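Local coordinates for protein versicolorin reductase (Brucella melitensis, PDB 4NIM) that probably catalyses NAD(P)(H)-dependent oxidation or reduction as a short-chain dehydrogenase/reductase, its physiological substrate not being established, at residues A[25-28]-A[29-33]; A[77-80]-A[81-84]; A[106-109]-A[110-113]; A[132-135]-A[136-139]. All blocks are in the same frame, centred on the assembly; numbering follows the deposited sequence. Where two conformers were deposited one is given.

Interaction 1. Residues A[25-28]-A[29-33]; sequences QGLG and AATAR
Thr31 turns its hydroxyl back along the helix onto the carbonyl of Leu27, one turn earlier. With the hydroxyl beside its own backbone N (chi1 -57°), Thr31 OG1 donates to Leu27 O at 2.8 Å, and Thr31 N reaches the same Leu27 O at 2.9 Å. The two donors arrive from opposite faces of the carbonyl plane, the hydroxyl well above it, so a single oxygen is gripped twice. Leu27 slants across Thr31, and Leu27 CD1 lies 3.6 Å from Thr31 OG1. Gly26 and Gly28 are the last two glycines of the TGxxxGxG sequence of short-chain dehydrogenases, at the start of the first helix of the Rossmann fold, where relatives bind the dinucleotide. Gly26 has positive phi (62°), a conformation that favours glycine, and Ala30 N bonds to Gly26 O at 3.0 Å. A water also donates to Gly26 O and accepts from Arg33 NH2, in the guanidinium plane at its edge. The Arg33 chain curls back far enough to set one guanidinium face over Ala29 O, which lies 3.8 Å from the guanidinium plane, under its centre. Helix 234-245 packs on Leu27, Ala30 and Thr31, whereas helix 50-63 lies against Ala29, Ala32 and Arg33.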
ATOM      1  N   GLN A  25       2.196  -1.082  12.577  1.00 35.56           N
ATOM      2  CA  GLN A  25       0.881  -1.180  13.183  1.00 36.21           C
ATOM      3  C   GLN A  25      -0.163  -1.198  12.061  1.00 34.05           C
ATOM      4  O   GLN A  25       0.165  -1.093  10.869  1.00 31.34           O
ATOM      5  CB  GLN A  25       0.661   0.008  14.096  1.00 39.46           C
ATOM      6  CG  GLN A  25       0.934   1.356  13.420  1.00 41.78           C
ATOM      7  CD  GLN A  25       0.945   2.495  14.418  1.00 47.62           C
ATOM      8  OE1 GLN A  25       0.859   2.281  15.629  1.00 50.50           O
ATOM      9  NE2 GLN A  25       1.046   3.722  13.917  1.00 51.69           N
ATOM     10  N   GLY A  26      -1.417  -1.344  12.455  1.00 33.59           N
ATOM     11  CA  GLY A  26      -2.538  -1.125  11.549  1.00 33.01           C
ATOM     12  C   GLY A  26      -2.527  -2.085  10.375  1.00 30.43           C
ATOM     13  O   GLY A  26      -2.202  -3.265  10.516  1.00 29.20           O
ATOM     14  N   LEU A  27      -2.921  -1.587   9.214  1.00 28.92           N
ATOM     15  CA  LEU A  27      -3.107  -2.479   8.068  1.00 27.29           C
ATOM     16  C   LEU A  27      -1.809  -3.124   7.581  1.00 24.87           C
ATOM     17  O   LEU A  27      -1.797  -4.311   7.243  1.00 23.79           O
ATOM     18  CB  LEU A  27      -3.807  -1.746   6.930  1.00 26.57           C
ATOM     19  CG  LEU A  27      -3.898  -2.471   5.583  1.00 25.95           C
ATOM     20  CD1 LEU A  27      -4.663  -3.779   5.739  1.00 26.76           C
ATOM     21  CD2 LEU A  27      -4.558  -1.554   4.542  1.00 26.16           C
ATOM     22  N   GLY A  28      -0.721  -2.369   7.566  1.00 23.44           N
ATOM     23  CA  GLY A  28       0.534  -2.926   7.077  1.00 23.10           C
ATOM     24  C   GLY A  28       1.000  -4.077   7.993  1.00 22.83           C
ATOM     25  O   GLY A  28       1.545  -5.078   7.529  1.00 22.30           O
ATOM     26  N   ALA A  29       0.783  -3.933   9.291  1.00 24.08           N
ATOM     27  CA  ALA A  29       1.213  -4.994  10.239  1.00 25.95           C
ATOM     28  C   ALA A  29       0.339  -6.221  10.102  1.00 26.04           C
ATOM     29  O   ALA A  29       0.840  -7.365  10.136  1.00 26.36           O
ATOM     30  CB  ALA A  29       1.150  -4.494  11.664  1.00 28.47           C
ATOM     31  N   ALA A  30      -0.969  -5.994   9.985  1.00 27.00           N
ATOM     32  CA  ALA A  30      -1.909  -7.079   9.742  1.00 27.36           C
ATOM     33  C   ALA A  30      -1.538  -7.862   8.465  1.00 26.48           C
ATOM     34  O   ALA A  30      -1.577  -9.121   8.436  1.00 24.71           O
ATOM     35  CB  ALA A  30      -3.333  -6.548   9.663  1.00 27.83           C
ATOM     36  N   THR A  31      -1.200  -7.110   7.419  1.00 25.04           N
ATOM     37  CA  THR A  31      -0.780  -7.698   6.155  1.00 24.31           C
ATOM     38  C   THR A  31       0.509  -8.541   6.349  1.00 24.22           C
ATOM     39  O   THR A  31       0.605  -9.684   5.852  1.00 24.05           O
ATOM     40  CB  THR A  31      -0.607  -6.592   5.065  1.00 23.94           C
ATOM     41  OG1 THR A  31      -1.855  -5.877   4.921  1.00 24.59           O
ATOM     42  CG2 THR A  31      -0.223  -7.194   3.754  1.00 22.87           C
ATOM     43  N   ALA A  32       1.500  -7.979   7.050  1.00 24.02           N
ATOM     44  CA  ALA A  32       2.771  -8.666   7.247  1.00 24.53           C
ATOM     45  C   ALA A  32       2.531  -9.969   8.050  1.00 25.52           C
ATOM     46  O   ALA A  32       3.007 -11.019   7.652  1.00 24.83           O
ATOM     47  CB  ALA A  32       3.813  -7.765   7.945  1.00 24.58           C
ATOM     48  N   ARG A  33       1.746  -9.879   9.119  1.00 26.74           N
ATOM     49  CA  ARG A  33       1.364 -11.050   9.903  1.00 28.83           C
ATOM     50  C   ARG A  33       0.697 -12.131   9.059  1.00 28.49           C
ATOM     51  O   ARG A  33       1.049 -13.317   9.157  1.00 27.35           O
ATOM     52  CB  ARG A  33       0.445 -10.658  11.072  1.00 32.81           C
ATOM     53  CG  ARG A  33       1.182  -9.957  12.206  1.00 37.49           C
ATOM     54  CD  ARG A  33       0.398 -10.021  13.527  1.00 42.34           C
ATOM     55  NE  ARG A  33      -0.811  -9.224  13.367  1.00 46.35           N
ATOM     56  CZ  ARG A  33      -0.890  -7.902  13.565  1.00 46.93           C
ATOM     57  NH1 ARG A  33       0.176  -7.223  14.005  1.00 50.09           N
ATOM     58  NH2 ARG A  33      -2.039  -7.263  13.343  1.00 42.02           N
TER
HETATM   59  O   HOH W   1      -2.545  -4.710  13.000  1.00 31.83           O

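Interaction 2. Residues A[77-80]-A[81-84]; sequences VEDC and RRIV
Val77 and Arg81 meet obliquely on the first turns of helix 77-91, one of the helices of this Rossmann fold. The valine has CG1 anti to its backbone N (chi1 175°), which directs that methyl over the centre of one guanidinium face, with Val77 CG1 4.0 Å from Arg81 CZ. Arg81 gets there with CG beside its own N (chi1 -63°) and an extended chain from CG to NE, running back towards the start of the helix with Arg81 CG 3.4 Å from Val77 O. Arg82 behaves differently: in the conformer described, one of two, its chain bends and brings the guanidinium alongside Asp79. Arg82 NH2 and Asp79 OD1 form a salt bridge there, although its exact geometry is doubtful, the modelled separation being very short. The other carboxylate oxygen, Asp79 OD2, accepts from Asp73 N, which ties the aspartate to the loop before the helix. On the buried side Cys80 touches Ala127 of helix 114-142, while Ile83 leans on Val72 and Leu74. Ile83 CG1 also sits only 3.3 Å from Asp79 O, the carbonyl to which Ile83 N is hydrogen-bonded at 3.1 Å.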
ATOM      1  N   VAL A  77      12.586  10.561  -0.074  1.00 22.71           N
ATOM      2  CA  VAL A  77      12.726   9.606  -1.172  1.00 23.00           C
ATOM      3  C   VAL A  77      13.918   8.628  -0.973  1.00 23.40           C
ATOM      4  O   VAL A  77      13.850   7.470  -1.353  1.00 21.80           O
ATOM      5  CB  VAL A  77      12.772  10.321  -2.533  1.00 23.58           C
ATOM      6  CG1 VAL A  77      13.034   9.348  -3.684  1.00 23.41           C
ATOM      7  CG2 VAL A  77      11.433  11.015  -2.794  1.00 24.49           C
ATOM      8  N   GLU A  78      14.995   9.078  -0.336  1.00 25.08           N
ATOM      9  CA  GLU A  78      16.148   8.196  -0.089  1.00 26.84           C
ATOM     10  C   GLU A  78      15.795   7.068   0.899  1.00 24.90           C
ATOM     11  O   GLU A  78      16.331   5.968   0.807  1.00 24.88           O
ATOM     12  CB  GLU A  78      17.361   9.034   0.415  1.00 31.28           C
ATOM     13  CG  GLU A  78      18.706   8.512  -0.075  1.00 37.91           C
ATOM     14  CD  GLU A  78      19.903   9.294   0.498  1.00 44.79           C
ATOM     15  OE1 GLU A  78      19.793  10.540   0.715  1.00 49.67           O
ATOM     16  OE2 GLU A  78      20.955   8.658   0.753  1.00 49.52           O
ATOM     17  N   ASP A  79      14.905   7.362   1.854  1.00 23.79           N
ATOM     18  CA  ASP A  79      14.383   6.368   2.786  1.00 23.94           C
ATOM     19  C   ASP A  79      13.543   5.336   2.019  1.00 22.63           C
ATOM     20  O   ASP A  79      13.656   4.112   2.240  1.00 22.75           O
ATOM     21  CB  ASP A  79      13.553   7.013   3.893  1.00 24.25           C
ATOM     22  CG  ASP A  79      14.387   7.619   4.990  1.00 25.94           C
ATOM     23  OD1 ASP A  79      15.647   7.594   4.918  1.00 27.74           O
ATOM     24  OD2 ASP A  79      13.779   8.075   5.981  1.00 26.92           O
ATOM     25  N   CYS A  80      12.750   5.814   1.084  1.00 21.04           N
ATOM     26  CA  CYS A  80      11.981   4.939   0.208  1.00 20.79           C
ATOM     27  C   CYS A  80      12.890   3.977  -0.527  1.00 21.31           C
ATOM     28  O   CYS A  80      12.661   2.750  -0.534  1.00 21.22           O
ATOM     29  CB  CYS A  80      11.148   5.753  -0.805  1.00 20.63           C
ATOM     30  SG  CYS A  80       9.846   6.702   0.032  1.00 21.35           S
ATOM     31  N   ARG A  81      13.933   4.523  -1.129  1.00 22.14           N
ATOM     32  CA  ARG A  81      14.904   3.683  -1.820  1.00 23.19           C
ATOM     33  C   ARG A  81      15.596   2.672  -0.892  1.00 22.97           C
ATOM     34  O   ARG A  81      15.809   1.535  -1.312  1.00 22.39           O
ATOM     35  CB  ARG A  81      15.928   4.523  -2.558  1.00 24.93           C
ATOM     36  CG  ARG A  81      15.284   5.352  -3.654  1.00 26.27           C
ATOM     37  CD  ARG A  81      16.289   6.338  -4.197  1.00 29.19           C
ATOM     38  NE  ARG A  81      15.797   6.856  -5.448  1.00 32.60           N
ATOM     39  CZ  ARG A  81      16.082   8.033  -5.952  1.00 34.68           C
ATOM     40  NH1 ARG A  81      16.849   8.890  -5.277  1.00 40.74           N
ATOM     41  NH2 ARG A  81      15.554   8.357  -7.135  1.00 35.09           N
ATOM     42  N   ARG A  82      15.929   3.097   0.328  1.00 24.10           N
ATOM     43  CA  ARG A  82      16.611   2.215   1.289  0.50 25.33           C
ATOM     44  C   ARG A  82      15.769   1.001   1.680  1.00 24.40           C
ATOM     45  O   ARG A  82      16.319  -0.091   1.933  1.00 23.99           O
ATOM     46  CB  ARG A  82      17.056   2.983   2.537  0.50 27.52           C
ATOM     47  CG  ARG A  82      18.061   2.219   3.396  0.50 30.14           C
ATOM     48  CD  ARG A  82      18.886   3.148   4.282  0.50 31.92           C
ATOM     49  NE  ARG A  82      18.049   3.927   5.183  0.50 33.23           N
ATOM     50  CZ  ARG A  82      17.777   5.215   5.014  0.50 33.24           C
ATOM     51  NH1 ARG A  82      18.289   5.883   3.985  0.50 33.29           N
ATOM     52  NH2 ARG A  82      16.981   5.830   5.878  0.50 33.90           N
ATOM     53  N   ILE A  83      14.439   1.157   1.713  1.00 22.62           N
ATOM     54  CA  ILE A  83      13.575   0.043   2.056  1.00 22.09           C
ATOM     55  C   ILE A  83      13.770  -1.131   1.114  1.00 21.63           C
ATOM     56  O   ILE A  83      13.990  -2.311   1.524  1.00 21.28           O
ATOM     57  CB  ILE A  83      12.107   0.468   2.058  1.00 22.32           C
ATOM     58  CG1 ILE A  83      11.875   1.456   3.212  1.00 22.79           C
ATOM     59  CG2 ILE A  83      11.209  -0.736   2.217  1.00 22.17           C
ATOM     60  CD1 ILE A  83      10.620   2.261   3.058  1.00 22.67           C
ATOM     61  N   VAL A  84      13.698  -0.817  -0.154  1.00 20.94           N
ATOM     62  CA  VAL A  84      13.835  -1.828  -1.184  1.00 21.54           C
ATOM     63  C   VAL A  84      15.291  -2.326  -1.248  1.00 21.28           C
ATOM     64  O   VAL A  84      15.513  -3.559  -1.357  1.00 21.17           O
ATOM     65  CB  VAL A  84      13.355  -1.316  -2.552  1.00 20.87           C
ATOM     66  CG1 VAL A  84      13.650  -2.340  -3.638  1.00 21.40           C
ATOM     67  CG2 VAL A  84      11.877  -1.018  -2.507  1.00 20.84           C
TER

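Interaction 3. Residues A[106-109]-A[110-113]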
ATOM      1  N   ARG A 106      -6.191  16.081   7.279  1.00 21.20           N
ATOM      2  CA  ARG A 106      -7.405  16.735   6.833  1.00 21.10           C
ATOM      3  C   ARG A 106      -7.193  18.178   6.428  1.00 20.22           C
ATOM      4  O   ARG A 106      -6.284  18.834   6.907  1.00 20.12           O
ATOM      5  CB  ARG A 106      -8.440  16.690   7.978  1.00 22.59           C
ATOM      6  CG  ARG A 106      -8.893  15.259   8.266  1.00 25.10           C
ATOM      7  CD  ARG A 106      -9.525  15.068   9.629  1.00 27.65           C
ATOM      8  NE  ARG A 106      -8.477  15.378  10.603  1.00 32.63           N
ATOM      9  CZ  ARG A 106      -8.528  16.303  11.570  1.00 33.31           C
ATOM     10  NH1 ARG A 106      -9.639  16.997  11.810  1.00 35.35           N
ATOM     11  NH2 ARG A 106      -7.442  16.511  12.319  1.00 34.11           N
ATOM     12  N   GLY A 107      -8.104  18.685   5.614  1.00 19.37           N
ATOM     13  CA  GLY A 107      -8.110  20.061   5.226  1.00 19.24           C
ATOM     14  C   GLY A 107      -9.079  20.279   4.101  1.00 19.09           C
ATOM     15  O   GLY A 107      -9.256  19.402   3.221  1.00 17.90           O
ATOM     16  N   THR A 108      -9.690  21.457   4.079  1.00 19.55           N
ATOM     17  CA  THR A 108     -10.540  21.838   2.958  1.00 19.35           C
ATOM     18  C   THR A 108      -9.731  22.564   1.875  1.00 19.55           C
ATOM     19  O   THR A 108      -8.551  22.967   2.093  1.00 18.85           O
ATOM     20  CB  THR A 108     -11.663  22.801   3.378  1.00 20.22           C
ATOM     21  OG1 THR A 108     -11.099  24.062   3.746  1.00 20.27           O
ATOM     22  CG2 THR A 108     -12.465  22.257   4.544  1.00 20.57           C
ATOM     23  N   ILE A 109     -10.403  22.774   0.732  1.00 18.05           N
ATOM     24  CA  ILE A 109      -9.805  23.544  -0.361  1.00 18.06           C
ATOM     25  C   ILE A 109      -9.452  24.952   0.120  1.00 18.35           C
ATOM     26  O   ILE A 109      -8.556  25.567  -0.411  1.00 17.99           O
ATOM     27  CB  ILE A 109     -10.695  23.559  -1.637  1.00 18.27           C
ATOM     28  CG1 ILE A 109      -9.966  24.190  -2.835  1.00 17.89           C
ATOM     29  CG2 ILE A 109     -11.974  24.333  -1.397  1.00 18.84           C
ATOM     30  CD1 ILE A 109      -8.710  23.476  -3.241  1.00 17.96           C
ATOM     31  N   LEU A 110     -10.129  25.449   1.157  1.00 18.49           N
ATOM     32  CA  LEU A 110      -9.909  26.827   1.598  1.00 19.82           C
ATOM     33  C   LEU A 110      -8.728  26.987   2.547  1.00 20.13           C
ATOM     34  O   LEU A 110      -8.048  28.019   2.509  1.00 21.21           O
ATOM     35  CB  LEU A 110     -11.175  27.377   2.282  1.00 20.01           C
ATOM     36  CG  LEU A 110     -12.352  27.777   1.412  1.00 20.43           C
ATOM     37  CD1 LEU A 110     -13.567  28.106   2.252  1.00 21.10           C
ATOM     38  CD2 LEU A 110     -11.922  28.994   0.621  1.00 21.93           C
ATOM     39  N   ASP A 111      -8.502  26.002   3.418  1.00 19.98           N
ATOM     40  CA  ASP A 111      -7.569  26.231   4.529  0.50 20.78           C
ATOM     41  C   ASP A 111      -6.324  25.296   4.560  1.00 20.34           C
ATOM     42  O   ASP A 111      -5.407  25.535   5.321  1.00 20.28           O
ATOM     43  CB  ASP A 111      -8.338  26.285   5.864  0.50 21.36           C
ATOM     44  CG  ASP A 111      -9.330  27.485   5.955  0.50 22.15           C
ATOM     45  OD1 ASP A 111      -9.146  28.567   5.308  0.50 22.53           O
ATOM     46  OD2 ASP A 111     -10.318  27.352   6.715  0.50 22.67           O
ATOM     47  N   THR A 112      -6.237  24.329   3.649  1.00 18.94           N
ATOM     48  CA  THR A 112      -5.071  23.436   3.538  1.00 18.61           C
ATOM     49  C   THR A 112      -3.791  24.221   3.260  1.00 19.22           C
ATOM     50  O   THR A 112      -3.757  25.071   2.339  1.00 19.92           O
ATOM     51  CB  THR A 112      -5.297  22.411   2.413  1.00 17.62           C
ATOM     52  OG1 THR A 112      -6.370  21.525   2.801  1.00 17.49           O
ATOM     53  CG2 THR A 112      -4.033  21.607   2.127  1.00 17.81           C
ATOM     54  N   SER A 113      -2.783  23.979   4.079  1.00 18.70           N
ATOM     55  CA  SER A 113      -1.463  24.581   3.911  1.00 19.06           C
ATOM     56  C   SER A 113      -0.680  23.894   2.802  1.00 18.82           C
ATOM     57  O   SER A 113      -0.945  22.751   2.471  1.00 18.12           O
ATOM     58  CB  SER A 113      -0.646  24.503   5.210  1.00 19.62           C
ATOM     59  OG  SER A 113      -0.299  23.143   5.524  1.00 20.84           O
TER
HETATM   60  O   HOH W   2      -6.781  18.913   2.184  1.00 17.00           O
HETATM   61  O   HOH W   3     -12.244  25.456   5.547  1.00 23.57           O
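Between Gly107 and Thr112 the chain makes a tight turn that brings the CA atoms of these two residues within 4.8 Å of each other, and Thr112 N closes it with a hydrogen bond to Thr108 O at 3.1 Å. The side chain of Thr108 works on the inside of the turn. Its OG1 sits between the backbone N and the carbonyl carbon (chi1 68°), a position from which it can face the amides that follow: Leu110 N donates to Thr108 OG1 at 3.1 Å and Asp111 N at 3.3 Å, both with bent geometry. Hydroxyl and carbonyl of one residue thus accept from successive amides, the pattern of an ST motif. Thr112 answers from the far end. With OG1 beside its own backbone N (chi1 -67°), it donates to Thr108 O at 2.7 Å, approaching from above the carbonyl plane while the amide of the same residue lies closer to that plane. Two strong donors therefore hold Thr108 O, with a longer, weak bond from Asp111 N in addition. A water donates to both Thr112 OG1 and Gly107 O, 2.7 Å from each, so the Thr112 hydroxyl gives one hydrogen bond and receives another. The turn lies at the surface, in the connection from strand 96-99 to helix 114-142. Leu277, at the end of the chain, rests on Ile109 and Leu110; the Gly107 backbone bonds to those of Phe162 and Ala164, the latter opening helix 164-183; and Ser113 serves as N-cap of helix 114-142, its OG accepting from Leu116 N.

Interaction 4. Residues A[132-135]-A[136-139]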
ATOM      1  N   ILE A 132       7.917   1.720  -6.049  1.00 16.34           N
ATOM      2  CA  ILE A 132       7.596   0.965  -7.244  1.00 16.67           C
ATOM      3  C   ILE A 132       8.792   0.977  -8.199  1.00 16.62           C
ATOM      4  O   ILE A 132       9.160  -0.072  -8.738  1.00 16.89           O
ATOM      5  CB  ILE A 132       6.327   1.507  -7.936  1.00 16.63           C
ATOM      6  CG1 ILE A 132       5.071   1.134  -7.132  1.00 16.75           C
ATOM      7  CG2 ILE A 132       6.171   0.932  -9.342  1.00 16.67           C
ATOM      8  CD1 ILE A 132       3.827   1.934  -7.481  1.00 16.77           C
ATOM      9  N   GLN A 133       9.353   2.164  -8.439  1.00 17.24           N
ATOM     10  CA  GLN A 133      10.567   2.292  -9.267  1.00 17.27           C
ATOM     11  C   GLN A 133      11.628   1.274  -8.826  1.00 17.55           C
ATOM     12  O   GLN A 133      12.201   0.552  -9.664  1.00 17.35           O
ATOM     13  CB  GLN A 133      11.103   3.704  -9.193  1.00 17.40           C
ATOM     14  CG  GLN A 133      12.413   3.966  -9.931  1.00 18.31           C
ATOM     15  CD  GLN A 133      12.661   5.442 -10.089  1.00 18.68           C
ATOM     16  OE1 GLN A 133      11.995   6.134 -10.890  1.00 20.25           O
ATOM     17  NE2 GLN A 133      13.615   5.942  -9.358  1.00 18.77           N
ATOM     18  N   GLU A 134      11.960   1.292  -7.548  1.00 17.68           N
ATOM     19  CA  GLU A 134      13.001   0.410  -7.059  1.00 18.24           C
ATOM     20  C   GLU A 134      12.615  -1.064  -7.130  1.00 18.04           C
ATOM     21  O   GLU A 134      13.469  -1.914  -7.393  1.00 18.23           O
ATOM     22  CB  GLU A 134      13.420   0.776  -5.620  1.00 19.23           C
ATOM     23  CG  GLU A 134      14.128   2.109  -5.512  1.00 20.13           C
ATOM     24  CD  GLU A 134      15.349   2.185  -6.407  1.00 21.32           C
ATOM     25  OE1 GLU A 134      16.195   1.291  -6.372  1.00 22.39           O
ATOM     26  OE2 GLU A 134      15.461   3.151  -7.191  1.00 23.07           O
ATOM     27  N   ALA A 135      11.357  -1.388  -6.829  1.00 16.80           N
ATOM     28  CA  ALA A 135      10.930  -2.804  -6.867  1.00 16.79           C
ATOM     29  C   ALA A 135      11.005  -3.339  -8.302  1.00 16.54           C
ATOM     30  O   ALA A 135      11.512  -4.427  -8.551  1.00 17.10           O
ATOM     31  CB  ALA A 135       9.522  -2.943  -6.315  1.00 16.40           C
ATOM     32  N   ILE A 136      10.587  -2.535  -9.271  1.00 16.29           N
ATOM     33  CA  ILE A 136      10.611  -2.989 -10.643  1.00 16.83           C
ATOM     34  C   ILE A 136      12.047  -3.167 -11.148  1.00 17.35           C
ATOM     35  O   ILE A 136      12.312  -4.088 -11.909  1.00 18.88           O
ATOM     36  CB  ILE A 136       9.798  -2.028 -11.570  1.00 16.82           C
ATOM     37  CG1 ILE A 136       8.304  -2.139 -11.234  1.00 16.80           C
ATOM     38  CG2 ILE A 136      10.059  -2.315 -13.052  1.00 17.02           C
ATOM     39  CD1 ILE A 136       7.454  -1.077 -11.942  1.00 16.78           C
ATOM     40  N   LYS A 137      12.991  -2.381 -10.653  1.00 17.10           N
ATOM     41  CA  LYS A 137      14.375  -2.587 -11.032  1.00 17.40           C
ATOM     42  C   LYS A 137      14.845  -4.004 -10.544  1.00 17.88           C
ATOM     43  O   LYS A 137      15.492  -4.725 -11.285  1.00 17.99           O
ATOM     44  CB  LYS A 137      15.262  -1.511 -10.434  1.00 17.96           C
ATOM     45  CG  LYS A 137      15.130  -0.114 -11.086  1.00 18.18           C
ATOM     46  CD  LYS A 137      15.956   0.917 -10.316  1.00 18.95           C
ATOM     47  CE  LYS A 137      15.721   2.354 -10.820  1.00 19.78           C
ATOM     48  NZ  LYS A 137      16.397   3.364  -9.963  1.00 20.75           N
ATOM     49  N   LEU A 138      14.469  -4.393  -9.339  1.00 17.78           N
ATOM     50  CA  LEU A 138      14.818  -5.760  -8.840  1.00 19.01           C
ATOM     51  C   LEU A 138      14.053  -6.843  -9.596  1.00 19.31           C
ATOM     52  O   LEU A 138      14.615  -7.892  -9.916  1.00 20.45           O
ATOM     53  CB  LEU A 138      14.540  -5.883  -7.351  1.00 19.15           C
ATOM     54  CG  LEU A 138      15.399  -4.977  -6.461  1.00 19.76           C
ATOM     55  CD1 LEU A 138      15.160  -5.345  -5.002  1.00 20.48           C
ATOM     56  CD2 LEU A 138      16.861  -5.048  -6.833  1.00 20.31           C
ATOM     57  N   PHE A 139      12.764  -6.618  -9.857  1.00 20.10           N
ATOM     58  CA  PHE A 139      11.992  -7.620 -10.583  1.00 20.31           C
ATOM     59  C   PHE A 139      12.660  -7.898 -11.934  1.00 20.76           C
ATOM     60  O   PHE A 139      12.869  -9.062 -12.295  1.00 21.25           O
ATOM     61  CB  PHE A 139      10.572  -7.195 -10.816  1.00 19.97           C
ATOM     62  CG  PHE A 139       9.735  -7.033  -9.555  1.00 19.74           C
ATOM     63  CD1 PHE A 139       9.970  -7.778  -8.395  1.00 20.11           C
ATOM     64  CD2 PHE A 139       8.636  -6.173  -9.585  1.00 19.62           C
ATOM     65  CE1 PHE A 139       9.152  -7.619  -7.280  1.00 20.21           C
ATOM     66  CE2 PHE A 139       7.827  -5.998  -8.483  1.00 19.38           C
ATOM     67  CZ  PHE A 139       8.088  -6.738  -7.330  1.00 20.05           C
TER
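Glu134 and Lys137 form an i to i+3 salt bridge in the C-terminal half of helix 114-142, a long helix of the Rossmann fold that connects strands 96-99 and 147-153. The glutamate bends at chi2 (-56°) to bring its carboxylate round, and the lysine, extended beyond CG, crosses it obliquely. Lys137 NZ meets Glu134 OE2 at 2.9 Å on the syn side, somewhat out of the carboxylate plane. Gln133, one turn back, runs alongside the lysine's aliphatic part, pointing the same way, with Gln133 CG 3.8 Å from Lys137 CE. Apolar contact is closest between the isoleucines. Ile132 and Ile136 lie side by side, and Ile132 CG2 touches Ile136 CD1 at 3.5 Å; both also meet Val180 of helix 164-183, while Ile132 reaches Ile148 and Asn150 in the sheet. Of the backbone bonds, Phe139 N to Ala135 O is the shortest at 2.8 Å, whereas Leu138 N to Glu134 O is weak. The Phe139 ring, which packs on Ile148, Val144 and Ile189, folds back over the same turn. Ala135 O lies beneath one of its faces, offset toward the rim and 3.3 Å from Phe139 CG.

Interactions 2 and 4 meet directly, their centres 11 Å apart, because helices 77-91 and 114-142 pack together. Val84 CG1 touches Leu138 CD1 at 3.6 Å, and Arg81 CG approaches Glu134 CG at 3.9 Å, so Arg81 and Glu134 each join a contact within their own helix to one between helices. Interaction 1, its nearest atoms about 12 Å from interaction 2, lies within the glycine-rich motif that in relatives binds the dinucleotide. Interaction 3 adjoins the start of helix 164-183, whose YxxxK sequence holds the catalytic tyrosine and lysine in short-chain dehydrogenases, and probably lies near the active site. Its centre is 34 Å from that of interaction 4, most of helix 114-142 lying between them.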